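Local coordinates for FMN Adenylyltransferase (Candida glabrata, PDB 3FWK), which catalyses the transfer of an adenylyl group from ATP to FMN, the step of flavin cofactor biosynthesis that yields FAD, at residues W54-N58 against G59-F63; L77-S80 against C81-E84; F111-H114 against D115-K119; W292-D296 against D297-R301. All blocks are in the same frame, centred on the assembly; numbering follows the deposited sequence. Where two conformers were deposited one is given.

Interaction 1 (W54-N58 against G59-F63); sequences WSPLN and GEISF. With BGC (beta-D-glucopyranose), chain C.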
loop_
_atom_site.group_PDB
_atom_site.type_symbol
_atom_site.label_atom_id
_atom_site.label_comp_id
_atom_site.label_asym_id
_atom_site.label_seq_id
_atom_site.Cartn_x
_atom_site.Cartn_y
_atom_site.Cartn_z
ATOM N N TRP A 54 13.489 3.835 17.515
ATOM C CA TRP A 54 12.889 2.519 17.684
ATOM C C TRP A 54 13.535 1.584 16.716
ATOM O O TRP A 54 13.673 1.891 15.532
ATOM C CB TRP A 54 11.374 2.538 17.423
ATOM C CG TRP A 54 10.625 3.511 18.298
ATOM C CD1 TRP A 54 10.228 3.307 19.593
ATOM C CD2 TRP A 54 10.202 4.842 17.947
ATOM N NE1 TRP A 54 9.611 4.433 20.074
ATOM C CE2 TRP A 54 9.560 5.381 19.088
ATOM C CE3 TRP A 54 10.297 5.618 16.786
ATOM C CZ2 TRP A 54 9.016 6.676 19.106
ATOM C CZ3 TRP A 54 9.783 6.924 16.805
ATOM C CH2 TRP A 54 9.153 7.438 17.970
ATOM N N SER A 55 13.917 0.422 17.246
ATOM C CA SER A 55 14.572 -0.613 16.453
ATOM C C SER A 55 13.635 -1.393 15.514
ATOM O O SER A 55 12.628 -1.971 15.946
ATOM C CB SER A 55 15.275 -1.609 17.375
ATOM O OG SER A 55 15.729 -2.702 16.580
ATOM N N PRO A 56 13.945 -1.392 14.227
ATOM C CA PRO A 56 13.156 -2.220 13.335
ATOM C C PRO A 56 13.598 -3.674 13.316
ATOM O O PRO A 56 12.990 -4.477 12.601
ATOM C CB PRO A 56 13.403 -1.583 11.978
ATOM C CG PRO A 56 14.751 -1.025 12.055
ATOM C CD PRO A 56 14.879 -0.542 13.492
ATOM N N LEU A 57 14.638 -4.021 14.074
ATOM C CA LEU A 57 15.173 -5.390 14.007
ATOM C C LEU A 57 14.723 -6.314 15.128
ATOM O O LEU A 57 14.710 -7.547 14.942
ATOM C CB LEU A 57 16.701 -5.353 14.010
ATOM C CG LEU A 57 17.345 -4.442 12.967
ATOM C CD1 LEU A 57 18.862 -4.434 13.108
ATOM C CD2 LEU A 57 16.923 -4.801 11.531
ATOM N N ASN A 58 14.393 -5.743 16.290
ATOM C CA ASN A 58 14.248 -6.533 17.510
ATOM C C ASN A 58 12.796 -6.681 17.965
ATOM O O ASN A 58 12.507 -7.253 19.034
ATOM C CB ASN A 58 15.136 -5.954 18.623
ATOM C CG ASN A 58 14.635 -4.630 19.146
ATOM O OD1 ASN A 58 13.614 -4.096 18.682
ATOM N ND2 ASN A 58 15.356 -4.074 20.119
ATOM N N GLY A 59 11.883 -6.183 17.144
ATOM C CA GLY A 59 10.477 -6.317 17.425
ATOM C C GLY A 59 9.909 -5.071 18.060
ATOM O O GLY A 59 8.719 -5.040 18.339
ATOM N N GLU A 60 10.716 -4.012 18.223
ATOM C CA GLU A 60 10.116 -2.735 18.661
ATOM C C GLU A 60 9.111 -2.160 17.676
ATOM O O GLU A 60 8.163 -1.494 18.101
ATOM C CB GLU A 60 11.164 -1.674 19.021
ATOM C CG GLU A 60 11.906 -2.066 20.313
ATOM C CD GLU A 60 13.038 -1.128 20.676
ATOM O OE1 GLU A 60 13.246 -0.103 20.010
ATOM O OE2 GLU A 60 13.762 -1.444 21.664
ATOM N N ILE A 61 9.341 -2.387 16.376
ATOM C CA ILE A 61 8.449 -1.855 15.361
ATOM C C ILE A 61 7.714 -3.000 14.660
ATOM O O ILE A 61 8.354 -3.963 14.191
ATOM C CB ILE A 61 9.214 -1.062 14.288
ATOM C CG1 ILE A 61 9.970 0.117 14.911
ATOM C CG2 ILE A 61 8.239 -0.558 13.180
ATOM C CD1 ILE A 61 10.726 0.952 13.901
ATOM N N SER A 62 6.398 -2.881 14.533
ATOM C CA SER A 62 5.644 -3.758 13.638
ATOM C C SER A 62 5.046 -2.924 12.504
ATOM O O SER A 62 4.845 -1.728 12.648
ATOM C CB SER A 62 4.559 -4.501 14.399
ATOM O OG SER A 62 5.095 -5.626 15.081
ATOM N N PHE A 63 4.808 -3.567 11.374
ATOM C CA PHE A 63 4.309 -2.893 10.207
ATOM C C PHE A 63 2.855 -3.295 9.983
ATOM O O PHE A 63 2.581 -4.484 9.807
ATOM C CB PHE A 63 5.201 -3.250 8.998
ATOM C CG PHE A 63 4.910 -2.432 7.782
ATOM C CD1 PHE A 63 5.833 -1.454 7.364
ATOM C CD2 PHE A 63 3.732 -2.588 7.070
ATOM C CE1 PHE A 63 5.587 -0.652 6.275
ATOM C CE2 PHE A 63 3.461 -1.775 5.956
ATOM C CZ PHE A 63 4.393 -0.811 5.550
HETATM C C2 BGC C . 13.135 5.713 23.848
HETATM C C3 BGC C . 11.696 5.753 24.355
HETATM C C4 BGC C . 10.980 6.977 23.797
HETATM C C5 BGC C . 11.135 7.077 22.276
HETATM C C6 BGC C . 10.604 8.411 21.752
HETATM C C1 BGC C . 13.111 5.742 22.335
HETATM O O1 BGC C . 14.449 5.716 21.861
HETATM O O2 BGC C . 13.828 4.523 24.264
HETATM O O3 BGC C . 11.720 5.843 25.793
HETATM O O4 BGC C . 9.586 6.877 24.069
HETATM O O5 BGC C . 12.520 6.969 21.910
HETATM O O6 BGC C . 11.398 9.482 22.280
HETATM O O HOH W 1 10.911 -4.787 14.683
#

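Interaction 2 (L77-S80 against C81-E84); sequences LYLS and CLWE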
loop_
_atom_site.group_PDB
_atom_site.type_symbol
_atom_site.label_atom_id
_atom_site.label_comp_id
_atom_site.label_asym_id
_atom_site.label_seq_id
_atom_site.Cartn_x
_atom_site.Cartn_y
_atom_site.Cartn_z
ATOM N N LEU A 77 8.948 1.458 0.469
ATOM C CA LEU A 77 9.805 2.495 1.005
ATOM C C LEU A 77 10.437 2.113 2.331
ATOM O O LEU A 77 11.592 2.486 2.599
ATOM C CB LEU A 77 9.026 3.807 1.121
ATOM C CG LEU A 77 8.561 4.362 -0.216
ATOM C CD1 LEU A 77 7.600 5.518 0.017
ATOM C CD2 LEU A 77 9.730 4.772 -1.180
ATOM N N TYR A 78 9.692 1.400 3.185
ATOM C CA TYR A 78 10.208 0.963 4.458
ATOM C C TYR A 78 11.361 -0.023 4.260
ATOM O O TYR A 78 12.420 0.108 4.895
ATOM C CB TYR A 78 9.060 0.333 5.248
ATOM C CG TYR A 78 9.403 -0.043 6.665
ATOM C CD1 TYR A 78 9.391 0.913 7.656
ATOM C CD2 TYR A 78 9.759 -1.331 7.017
ATOM C CE1 TYR A 78 9.714 0.616 8.959
ATOM C CE2 TYR A 78 10.078 -1.654 8.314
ATOM C CZ TYR A 78 10.083 -0.664 9.277
ATOM O OH TYR A 78 10.395 -0.950 10.570
ATOM N N LEU A 79 11.155 -0.992 3.365
ATOM C CA LEU A 79 12.239 -1.934 3.019
ATOM C C LEU A 79 13.459 -1.210 2.449
ATOM O O LEU A 79 14.605 -1.517 2.852
ATOM C CB LEU A 79 11.690 -2.978 2.072
ATOM C CG LEU A 79 10.775 -4.062 2.670
ATOM C CD1 LEU A 79 10.058 -4.845 1.600
ATOM C CD2 LEU A 79 11.617 -5.010 3.533
ATOM N N SER A 80 13.226 -0.233 1.572
ATOM C CA SER A 80 14.354 0.530 1.033
ATOM C C SER A 80 15.122 1.220 2.168
ATOM O O SER A 80 16.342 1.221 2.200
ATOM C CB SER A 80 13.798 1.572 0.073
ATOM O OG SER A 80 14.841 2.476 -0.367
ATOM N N CYS A 81 14.397 1.801 3.118
ATOM C CA CYS A 81 15.029 2.497 4.222
ATOM C C CYS A 81 15.746 1.592 5.178
ATOM O O CYS A 81 16.771 1.980 5.743
ATOM C CB CYS A 81 14.020 3.385 4.954
ATOM S SG CYS A 81 13.508 4.802 3.998
ATOM N N LEU A 82 15.247 0.377 5.386
ATOM C CA LEU A 82 16.013 -0.607 6.182
ATOM C C LEU A 82 17.348 -0.906 5.530
ATOM O O LEU A 82 18.384 -0.951 6.204
ATOM C CB LEU A 82 15.214 -1.905 6.311
ATOM C CG LEU A 82 13.968 -1.859 7.176
ATOM C CD1 LEU A 82 13.224 -3.194 7.081
ATOM C CD2 LEU A 82 14.307 -1.534 8.627
ATOM N N TRP A 83 17.338 -1.128 4.226
ATOM C CA TRP A 83 18.589 -1.361 3.512
ATOM C C TRP A 83 19.511 -0.154 3.621
ATOM O O TRP A 83 20.697 -0.282 3.945
ATOM C CB TRP A 83 18.318 -1.724 2.057
ATOM C CG TRP A 83 19.554 -2.113 1.322
ATOM C CD1 TRP A 83 20.360 -1.307 0.540
ATOM C CD2 TRP A 83 20.180 -3.401 1.338
ATOM N NE1 TRP A 83 21.445 -2.039 0.061
ATOM C CE2 TRP A 83 21.335 -3.323 0.521
ATOM C CE3 TRP A 83 19.839 -4.626 1.912
ATOM C CZ2 TRP A 83 22.180 -4.413 0.323
ATOM C CZ3 TRP A 83 20.681 -5.714 1.710
ATOM C CH2 TRP A 83 21.818 -5.602 0.919
ATOM N N GLU A 84 18.972 1.019 3.350
ATOM C CA GLU A 84 19.796 2.233 3.390
ATOM C C GLU A 84 20.384 2.461 4.770
ATOM O O GLU A 84 21.592 2.749 4.918
ATOM C CB GLU A 84 18.979 3.417 2.903
ATOM C CG GLU A 84 19.784 4.736 2.885
ATOM C CD GLU A 84 19.134 5.862 2.110
ATOM O OE1 GLU A 84 18.097 5.692 1.449
ATOM O OE2 GLU A 84 19.679 7.004 2.167
HETATM O O HOH W 2 15.656 4.439 1.369
#

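Interaction 3 (F111-H114 against D115-K119); sequences FIDH and DDTFK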
loop_
_atom_site.group_PDB
_atom_site.type_symbol
_atom_site.label_atom_id
_atom_site.label_comp_id
_atom_site.label_asym_id
_atom_site.label_seq_id
_atom_site.Cartn_x
_atom_site.Cartn_y
_atom_site.Cartn_z
ATOM N N PHE A 111 -1.911 -7.578 10.095
ATOM C CA PHE A 111 -3.058 -7.305 9.241
ATOM C C PHE A 111 -4.310 -7.461 10.111
ATOM O O PHE A 111 -4.564 -8.519 10.661
ATOM C CB PHE A 111 -3.066 -8.277 8.064
ATOM C CG PHE A 111 -4.331 -8.252 7.244
ATOM C CD1 PHE A 111 -4.952 -7.049 6.870
ATOM C CD2 PHE A 111 -4.941 -9.458 6.894
ATOM C CE1 PHE A 111 -6.141 -7.060 6.138
ATOM C CE2 PHE A 111 -6.120 -9.481 6.169
ATOM C CZ PHE A 111 -6.709 -8.289 5.776
ATOM N N ILE A 112 -5.138 -6.413 10.148
ATOM C CA ILE A 112 -6.425 -6.482 10.797
ATOM C C ILE A 112 -7.431 -6.979 9.762
ATOM O O ILE A 112 -7.811 -6.266 8.832
ATOM C CB ILE A 112 -6.835 -5.081 11.354
ATOM C CG1 ILE A 112 -5.748 -4.527 12.308
ATOM C CG2 ILE A 112 -8.171 -5.193 12.071
ATOM C CD1 ILE A 112 -5.287 -5.446 13.408
ATOM N N ASP A 113 -7.790 -8.250 9.880
ATOM C CA ASP A 113 -8.638 -8.922 8.913
ATOM C C ASP A 113 -10.098 -8.692 9.234
ATOM O O ASP A 113 -10.450 -8.422 10.373
ATOM C CB ASP A 113 -8.273 -10.423 8.933
ATOM C CG ASP A 113 -8.743 -11.205 7.713
ATOM O OD1 ASP A 113 -9.250 -10.590 6.749
ATOM O OD2 ASP A 113 -8.574 -12.451 7.726
ATOM N N HIS A 114 -10.954 -8.792 8.226
ATOM C CA HIS A 114 -12.403 -8.604 8.415
ATOM C C HIS A 114 -13.134 -9.627 7.596
ATOM O O HIS A 114 -12.626 -10.094 6.553
ATOM C CB HIS A 114 -12.842 -7.201 7.935
ATOM C CG HIS A 114 -12.132 -6.083 8.627
ATOM N ND1 HIS A 114 -10.943 -5.551 8.172
ATOM C CD2 HIS A 114 -12.422 -5.426 9.766
ATOM C CE1 HIS A 114 -10.547 -4.592 8.992
ATOM N NE2 HIS A 114 -11.423 -4.500 9.974
ATOM N N ASP A 115 -14.365 -9.921 8.008
ATOM C CA ASP A 115 -15.103 -10.976 7.348
ATOM C C ASP A 115 -15.631 -10.562 5.975
ATOM O O ASP A 115 -16.072 -11.411 5.236
ATOM C CB ASP A 115 -16.201 -11.516 8.242
ATOM C CG ASP A 115 -17.281 -10.545 8.489
ATOM O OD1 ASP A 115 -17.573 -9.554 7.856
ATOM O OD2 ASP A 115 -17.999 -10.838 9.493
ATOM N N ASP A 116 -15.520 -9.279 5.634
ATOM C CA ASP A 116 -16.056 -8.746 4.388
ATOM C C ASP A 116 -14.953 -8.200 3.478
ATOM O O ASP A 116 -15.194 -7.355 2.621
ATOM C CB ASP A 116 -17.155 -7.716 4.658
ATOM C CG ASP A 116 -16.678 -6.523 5.462
ATOM O OD1 ASP A 116 -15.485 -6.491 5.882
ATOM O OD2 ASP A 116 -17.509 -5.578 5.669
ATOM N N THR A 117 -13.751 -8.731 3.645
ATOM C CA THR A 117 -12.591 -8.371 2.786
ATOM C C THR A 117 -12.711 -9.065 1.429
ATOM O O THR A 117 -13.128 -10.218 1.354
ATOM C CB THR A 117 -11.303 -8.829 3.481
ATOM O OG1 THR A 117 -11.243 -8.272 4.806
ATOM C CG2 THR A 117 -10.056 -8.421 2.737
ATOM N N PHE A 118 -12.302 -8.408 0.358
ATOM C CA PHE A 118 -12.237 -9.046 -0.946
ATOM C C PHE A 118 -11.301 -10.253 -0.906
ATOM O O PHE A 118 -10.166 -10.181 -0.400
ATOM C CB PHE A 118 -11.663 -8.083 -2.011
ATOM C CG PHE A 118 -12.672 -7.122 -2.570
ATOM C CD1 PHE A 118 -13.450 -7.477 -3.665
ATOM C CD2 PHE A 118 -12.840 -5.864 -1.979
ATOM C CE1 PHE A 118 -14.390 -6.614 -4.182
ATOM C CE2 PHE A 118 -13.796 -4.972 -2.519
ATOM C CZ PHE A 118 -14.576 -5.364 -3.584
ATOM N N LYS A 119 -11.730 -11.352 -1.533
ATOM C CA LYS A 119 -10.882 -12.547 -1.631
ATOM C C LYS A 119 -9.546 -12.209 -2.330
ATOM O O LYS A 119 -8.494 -12.705 -1.948
ATOM C CB LYS A 119 -11.597 -13.631 -2.418
ATOM C CG LYS A 119 -10.825 -14.920 -2.505
ATOM C CD LYS A 119 -10.577 -15.545 -1.118
ATOM C CE LYS A 119 -10.231 -17.022 -1.189
ATOM N NZ LYS A 119 -10.549 -17.671 0.165
HETATM O O HOH W 3 -9.582 -6.328 5.909
#

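Interaction 4 (W292-D296 against D297-R301); sequences WYLVD and DKLER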
loop_
_atom_site.group_PDB
_atom_site.type_symbol
_atom_site.label_atom_id
_atom_site.label_comp_id
_atom_site.label_asym_id
_atom_site.label_seq_id
_atom_site.Cartn_x
_atom_site.Cartn_y
_atom_site.Cartn_z
ATOM N N TRP A 292 -5.506 3.574 -11.958
ATOM C CA TRP A 292 -4.499 4.620 -12.167
ATOM C C TRP A 292 -4.884 5.655 -13.229
ATOM O O TRP A 292 -4.122 6.578 -13.452
ATOM C CB TRP A 292 -3.127 3.998 -12.438
ATOM C CG TRP A 292 -3.094 2.922 -13.467
ATOM C CD1 TRP A 292 -2.848 3.063 -14.795
ATOM C CD2 TRP A 292 -3.208 1.508 -13.221
ATOM N NE1 TRP A 292 -2.835 1.807 -15.416
ATOM C CE2 TRP A 292 -3.025 0.846 -14.465
ATOM C CE3 TRP A 292 -3.419 0.747 -12.065
ATOM C CZ2 TRP A 292 -3.059 -0.551 -14.581
ATOM C CZ3 TRP A 292 -3.469 -0.630 -12.171
ATOM C CH2 TRP A 292 -3.279 -1.271 -13.418
ATOM N N TYR A 293 -6.084 5.554 -13.798
ATOM C CA TYR A 293 -6.660 6.670 -14.553
ATOM C C TYR A 293 -7.351 7.693 -13.655
ATOM O O TYR A 293 -7.772 8.736 -14.167
ATOM C CB TYR A 293 -7.590 6.168 -15.647
ATOM C CG TYR A 293 -6.860 5.655 -16.861
ATOM C CD1 TYR A 293 -6.237 4.410 -16.846
ATOM C CD2 TYR A 293 -6.758 6.432 -18.019
ATOM C CE1 TYR A 293 -5.549 3.925 -17.977
ATOM C CE2 TYR A 293 -6.077 5.951 -19.142
ATOM C CZ TYR A 293 -5.499 4.696 -19.123
ATOM O OH TYR A 293 -4.822 4.227 -20.239
ATOM N N LEU A 294 -7.463 7.413 -12.353
ATOM C CA LEU A 294 -7.967 8.415 -11.406
ATOM C C LEU A 294 -6.830 9.083 -10.647
ATOM O O LEU A 294 -6.029 8.389 -10.013
ATOM C CB LEU A 294 -8.901 7.739 -10.378
ATOM C CG LEU A 294 -9.641 8.774 -9.514
ATOM C CD1 LEU A 294 -10.862 9.306 -10.277
ATOM C CD2 LEU A 294 -10.078 8.211 -8.154
ATOM N N VAL A 295 -6.777 10.420 -10.686
ATOM C CA VAL A 295 -5.760 11.132 -9.933
ATOM C C VAL A 295 -6.363 12.165 -8.986
ATOM O O VAL A 295 -5.622 12.828 -8.262
ATOM C CB VAL A 295 -4.686 11.795 -10.835
ATOM C CG1 VAL A 295 -3.861 10.697 -11.553
ATOM C CG2 VAL A 295 -5.354 12.742 -11.845
ATOM N N ASP A 296 -7.688 12.270 -8.920
ATOM C CA ASP A 296 -8.332 13.195 -7.973
ATOM C C ASP A 296 -8.612 12.501 -6.652
ATOM O O ASP A 296 -9.503 11.655 -6.551
ATOM C CB ASP A 296 -9.615 13.728 -8.623
ATOM C CG ASP A 296 -10.325 14.778 -7.783
ATOM O OD1 ASP A 296 -9.981 14.970 -6.579
ATOM O OD2 ASP A 296 -11.252 15.400 -8.347
ATOM N N ASP A 297 -7.868 12.899 -5.607
ATOM C CA ASP A 297 -8.006 12.312 -4.291
ATOM C C ASP A 297 -9.426 12.370 -3.780
ATOM O O ASP A 297 -9.818 11.480 -3.028
ATOM C CB ASP A 297 -7.090 12.985 -3.266
ATOM C CG ASP A 297 -5.613 12.900 -3.670
ATOM O OD1 ASP A 297 -4.868 12.133 -3.043
ATOM O OD2 ASP A 297 -5.204 13.589 -4.658
ATOM N N LYS A 298 -10.181 13.396 -4.165
ATOM C CA LYS A 298 -11.545 13.552 -3.623
ATOM C C LYS A 298 -12.472 12.463 -4.114
ATOM O O LYS A 298 -13.512 12.249 -3.513
ATOM C CB LYS A 298 -12.140 14.898 -4.018
ATOM C CG LYS A 298 -11.418 16.073 -3.347
ATOM C CD LYS A 298 -11.990 17.427 -3.732
ATOM C CE LYS A 298 -11.792 17.766 -5.195
ATOM N NZ LYS A 298 -10.376 17.586 -5.647
ATOM N N LEU A 299 -12.114 11.803 -5.220
ATOM C CA LEU A 299 -12.980 10.805 -5.838
ATOM C C LEU A 299 -12.504 9.379 -5.602
ATOM O O LEU A 299 -13.098 8.424 -6.119
ATOM C CB LEU A 299 -13.065 11.059 -7.332
ATOM C CG LEU A 299 -13.599 12.437 -7.742
ATOM C CD1 LEU A 299 -13.538 12.557 -9.260
ATOM C CD2 LEU A 299 -15.002 12.677 -7.233
ATOM N N GLU A 300 -11.487 9.205 -4.766
ATOM C CA GLU A 300 -10.906 7.904 -4.534
ATOM C C GLU A 300 -11.909 6.863 -4.029
ATOM O O GLU A 300 -11.816 5.691 -4.403
ATOM C CB GLU A 300 -9.720 8.048 -3.575
ATOM C CG GLU A 300 -8.909 6.784 -3.373
ATOM C CD GLU A 300 -7.632 7.016 -2.587
ATOM O OE1 GLU A 300 -7.243 8.180 -2.386
ATOM O OE2 GLU A 300 -7.005 6.022 -2.174
ATOM N N ARG A 301 -12.854 7.295 -3.196
ATOM C CA ARG A 301 -13.851 6.424 -2.611
ATOM C C ARG A 301 -15.218 6.591 -3.263
ATOM O O ARG A 301 -16.215 6.186 -2.683
ATOM C CB ARG A 301 -13.887 6.635 -1.097
ATOM C CG ARG A 301 -12.580 6.197 -0.473
ATOM C CD ARG A 301 -12.412 6.574 0.988
ATOM N NE ARG A 301 -11.322 5.792 1.628
ATOM C CZ ARG A 301 -9.994 6.034 1.556
ATOM N NH1 ARG A 301 -9.153 5.232 2.200
ATOM N NH2 ARG A 301 -9.493 7.053 0.862
HETATM O O HOH W 4 -3.444 12.972 -6.666
#

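Interaction 1 (W54-N58 against G59-F63)
Glu-60 folds its carboxylate back over the preceding turn, and OE1 takes a nearly straight hydrogen bond from Ser-55 N (2.9 Å, 174° at the hydrogen), the donor standing above the carboxylate plane. CG lies beside the backbone N (chi1 -69°) and the chain beyond it is extended, which carries the carboxylate to this amide. A second grip comes from Asn-58, whose OD1 accepts from Glu-60 N at 2.9 Å, an Asx turn. Asn-58 ND2 adds a weak bond to Glu-60 OE2; the amide and carboxylate planes are 59° apart. Beneath the polar layer Ile-61 reaches back with its delta branch: CD1 comes within 3.5 Å of Trp-54 O, while CG1 packs on Trp-54 CB at 3.8 Å. One layer out, Ser-55 OG accepts from Leu-57 N (3.0 Å), an ST turn that bends the chain ahead of Asn-58, and Gly-59 completes the reversal at a positive phi. A water sits in the bend; it donates to Ile-61 O at 2.7 Å and is held weakly by Pro-56 O and Gly-59 N. On the outer side the Trp-54 ring carries the bound glucose, with CZ2 3.5 Å from C6 of the sugar, and also meets the ring of Tyr-192. Consecutive ST and Asx turns thus deliver the chain into strand 61-64, an inner strand of the Rossmann-like sheet, beside a glucose pocket formed with Lys-53, Lys-162 and Tyr-192.

Interaction 2 (L77-S80 against C81-E84)
Cys-81 opens the second turn with its N bonded to Leu-77 O at 2.9 Å, the first of four successive i to i+4 bonds that make this piece of helix 69-86 regular. Its SG, beside the backbone N, hangs back over the preceding turn and lies 3.3 Å from the same Leu-77 O. At Leu-82 the backbone N reaches Tyr-78 O (2.9 Å), and the two side chains meet as well. CD1 of Leu-82 sits obliquely against the Tyr-78 ring, 3.7 Å from CE2, because Tyr-78 has CG anti to the backbone N (chi1 -174°) and the ring leans toward the next turn. The same methyl looks across to CD2 of Leu-79. Trp-83 follows with a straighter bond, its N to Leu-79 O at 3.1 Å and 169°, while its indole leads off to the ring of Tyr-15. Glu-84 closes the series with N to Ser-80 O at 2.9 Å. Its extended side chain is tied back to Ser-80 through one water, which donates to Glu-84 OE1 at 2.7 Å and lies 2.7 Å from Ser-80 OG; OE1 also forms a salt bridge with Lys-43. The chemistry is therefore split round the helix: Tyr-78 and Leu-82 present an apolar side to strand 107-111, whereas Ser-80 and Glu-84 carry a hydrated polar link toward helices 7-23 and 31-50, where Lys-43 would help stabilise the negative charge of Glu-84.

Interaction 3 (F111-H114 against D115-K119)
Thr-117 closes a type I beta turn that begins at His-114, in the loop joining strand 107-111 to helix 119-131 of the Rossmann-like fold. The backbone bond of the turn, Thr-117 N to His-114 O, is weak at 3.4 Å, and the side chain of Thr-117 reinforces it. From CB, which lies 3.6 Å from His-114 O, the hydroxyl branch turns beside its own backbone N (chi1 -55°) and points into the turn. There OG1 donates to His-114 O at 2.9 Å, so that this carbonyl is gripped by both the amide and the hydroxyl of one residue. The approach is from above the carbonyl plane, with a C=O...donor angle of 118°. On the receiving side, OG1 accepts a water's proton at 2.8 Å. Asp-113 crosses Thr-117 at about a right angle, with OD1 3.6 Å from OG1, and the same OD1 of Asp-113 accepts a weak bond from His-114 N. The backbone N of Asp-113 is bonded to Ser-139 OG. The turn ends just before Phe-118, which occupies the N-cap position of the following helix and packs edge-to-face on Phe-224. Asp-116 also touches the histidine, OD1 coming to 3.4 Å from His-114 CB. The water on Thr-117 also holds the imidazole: it sits at the ring's edge, in its plane, 2.8 Å from His-114 ND1.

Interaction 4 (W292-D296 against D297-R301)
The carboxylate of Asp-296 is held through OD1 by Lys-298 on both faces of its plane. From one face the backbone N of Lys-298 donates to OD1 at 2.9 Å, standing 42° out of the plane, and this bond closes an Asx turn. From the opposite face the ammonium group arrives: the lysine chain bends at its last two torsions and brings NZ to the syn side of OD1, a salt bridge of 2.8 Å. OD2, farther from the ammonium group than OD1, also lies 3.8 Å from the methyl CD1 of Leu-299. Asp-296 swings CG away from its own N (chi1 -176°), which sets the carboxylate over the start of the 3-10 segment 297-299, and its carbonyl O accepts from Leu-299 N at 2.9 Å. A water bridges the next pair, donating to Val-295 O and to Asp-297 OD2, each at 2.7 Å; Asp-297 OD1 is taken by Arg-169 and by Leu-202 N. Beneath these polar links Leu-294 and Leu-299 cross at about a right angle. Leu-294 CD1 is 4.1 Å from Leu-299 CB, and its CD2 approaches Leu-299 O at 3.6 Å. The bend lies in the chain after helix 275-282 and is pressed against helix 202-212, where Leu-294 packs on Leu-202, Val-295 on Ala-203, and Trp-206 NE1 bonds to Leu-294 O. Glu-300 reaches in the direction of helix 69-86, forming salt bridges with Lys-69 at its start and with Arg-169.

How the interactions relate
All four contacts are local and follow in series along the chain; none nests in or crosses another. Interaction 1 makes the bend between helix 31-50 and strand 61-64, and interaction 2 lies on helix 69-86, the next element. These two touch: Pro-56 CB and Ile-61 CG2 each stand 3.4 Å from Tyr-78 OH, which packs the bend and the strand against the helix. Interaction 3 then forms the turn between strand 107-111, next to strand 61-64 in the sheet, and helix 119-131. Interaction 4 comes last, its centre about 33 Å from that of interaction 1 on the opposite side of the chain's centre, and joins the C-terminal region to helix 202-212.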